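Local coordinates for protein toluene, o-xylene monooxygenase oxygenase subunit (Pseudomonas stutzeri, PDB 2INC) that probably acts as a helical, ferritin-like subunit of the oxygenase component that hydroxylates toluene and o-xylene, at residues 249-252 / 253-257. Sequence-based numbering, arbitrary orientation.
Sequences AQKR and DAERH
Lys-251 and Glu-255 meet one turn apart on helix 241-268 of a ferritin-like helical bundle, an i to i+4 pair whose backbone bond runs from Glu-255 N to Lys-251 O (2.8 Å). The Glu-255 side chain, extended beyond CG, runs back along that turn: CB, CG and CD all pass close to Lys-251 O, CD at 3.4 Å. CG is anti to its own carbonyl carbon (chi1 -75°), which directs the carboxylate toward the preceding turn. At the tip, OE1 faces Arg-252 CA at 4.0 Å, while OE2 reaches Lys-251 CG at 3.4 Å, the Lys-251 and Glu-255 side chains crossing at about a right angle. Glutamate suits this exposed position, where its carboxylate can stay at the surface. Lys-251 NZ remains 5.1 Å from Glu-255 OE2, too far for a salt bridge; its long chain instead reaches helix 208-237, with a salt bridge to Glu-225 and a hydrogen bond to Gln-229.

On the buried side, Asp-253 offers two acceptors where several donors converge: OD2 takes a salt bridge from Arg-157 and a hydrogen bond from Trp-158, OD1 a hydrogen bond from Gln-83. Arg-256, long enough to span the turn, forms salt bridges with Asp-253 and Asp-154. An alanine at Asp-253 would probably leave Arg-157 without this carboxylate, Trp-158 without this acceptor, and Arg-256 with one fewer carboxylate to hold it. Arg-256 NH1 meets Asp-253 OD1 at 2.8 Å from above the carboxylate plane, 53° out of it.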
loop_
_atom_site.group_PDB
_atom_site.type_symbol
_atom_site.label_atom_id
_atom_site.label_comp_id
_atom_site.label_asym_id
_atom_site.label_seq_id
_atom_site.Cartn_x
_atom_site.Cartn_y
_atom_site.Cartn_z
ATOM N N ALA B 249 21.576 -20.011 -5.158
ATOM C CA ALA B 249 20.688 -18.839 -5.071
ATOM C C ALA B 249 21.229 -17.713 -5.958
ATOM O O ALA B 249 20.492 -17.040 -6.649
ATOM C CB ALA B 249 20.590 -18.364 -3.668
ATOM N N GLN B 250 22.527 -17.509 -5.923
ATOM C CA GLN B 250 23.176 -16.457 -6.722
ATOM C C GLN B 250 23.144 -16.794 -8.197
ATOM O O GLN B 250 22.989 -15.915 -9.044
ATOM C CB GLN B 250 24.611 -16.232 -6.226
ATOM C CG GLN B 250 24.660 -15.719 -4.810
ATOM C CD GLN B 250 26.080 -15.700 -4.196
ATOM O OE1 GLN B 250 26.938 -16.469 -4.598
ATOM N NE2 GLN B 250 26.296 -14.861 -3.184
ATOM N N LYS B 251 23.279 -18.060 -8.526
ATOM C CA LYS B 251 23.223 -18.486 -9.908
ATOM C C LYS B 251 21.887 -18.123 -10.573
ATOM O O LYS B 251 21.826 -17.998 -11.778
ATOM C CB LYS B 251 23.474 -19.998 -9.999
ATOM C CG LYS B 251 23.803 -20.477 -11.401
ATOM C CD LYS B 251 25.294 -20.665 -11.577
ATOM C CE LYS B 251 25.662 -20.805 -13.053
ATOM N NZ LYS B 251 25.786 -22.232 -13.487
ATOM N N ARG B 252 20.808 -18.012 -9.800
ATOM C CA ARG B 252 19.515 -17.603 -10.350
ATOM C C ARG B 252 19.631 -16.181 -10.944
ATOM O O ARG B 252 19.040 -15.888 -11.990
ATOM C CB ARG B 252 18.457 -17.591 -9.261
ATOM C CG ARG B 252 18.075 -19.010 -8.740
ATOM C CD ARG B 252 17.066 -18.949 -7.550
ATOM N NE ARG B 252 15.717 -18.521 -7.947
ATOM C CZ ARG B 252 14.740 -19.358 -8.326
ATOM N NH1 ARG B 252 14.933 -20.673 -8.402
ATOM N NH2 ARG B 252 13.555 -18.875 -8.641
ATOM N N ASP B 253 20.384 -15.313 -10.267
ATOM C CA ASP B 253 20.660 -13.963 -10.816
ATOM C C ASP B 253 21.496 -14.108 -12.093
ATOM O O ASP B 253 21.194 -13.516 -13.156
ATOM C CB ASP B 253 21.449 -13.096 -9.806
ATOM C CG ASP B 253 20.653 -12.768 -8.562
ATOM O OD1 ASP B 253 19.405 -12.869 -8.565
ATOM O OD2 ASP B 253 21.268 -12.389 -7.545
ATOM N N ALA B 254 22.530 -14.947 -12.015
ATOM C CA ALA B 254 23.416 -15.103 -13.170
ATOM C C ALA B 254 22.635 -15.600 -14.399
ATOM O O ALA B 254 22.880 -15.152 -15.510
ATOM C CB ALA B 254 24.547 -16.058 -12.836
ATOM N N GLU B 255 21.730 -16.547 -14.186
ATOM C CA GLU B 255 20.882 -17.029 -15.286
ATOM C C GLU B 255 20.051 -15.898 -15.893
ATOM O O GLU B 255 19.918 -15.838 -17.093
ATOM C CB GLU B 255 19.986 -18.163 -14.795
ATOM C CG GLU B 255 20.730 -19.502 -14.609
ATOM C CD GLU B 255 20.075 -20.390 -13.480
ATOM O OE1 GLU B 255 18.842 -20.267 -13.191
ATOM O OE2 GLU B 255 20.797 -21.220 -12.879
ATOM N N ARG B 256 19.522 -15.007 -15.062
ATOM C CA ARG B 256 18.825 -13.804 -15.554
ATOM C C ARG B 256 19.695 -12.889 -16.442
ATOM O O ARG B 256 19.269 -12.438 -17.511
ATOM C CB ARG B 256 18.248 -13.002 -14.387
ATOM C CG ARG B 256 17.325 -11.890 -14.841
ATOM C CD ARG B 256 16.473 -11.333 -13.710
ATOM N NE ARG B 256 17.285 -10.897 -12.548
ATOM C CZ ARG B 256 17.345 -11.601 -11.431
ATOM N NH1 ARG B 256 18.077 -11.220 -10.388
ATOM N NH2 ARG B 256 16.669 -12.725 -11.361
ATOM N N HIS B 257 20.914 -12.589 -15.976
ATOM C CA HIS B 257 21.835 -11.809 -16.761
ATOM C C HIS B 257 22.112 -12.470 -18.115
ATOM O O HIS B 257 22.201 -11.783 -19.122
ATOM C CB HIS B 257 23.149 -11.620 -16.012
ATOM C CG HIS B 257 22.964 -11.094 -14.617
ATOM N ND1 HIS B 257 23.908 -11.272 -13.621
ATOM C CD2 HIS B 257 21.913 -10.461 -14.032
ATOM C CE1 HIS B 257 23.472 -10.715 -12.498
ATOM N NE2 HIS B 257 22.257 -10.228 -12.714
#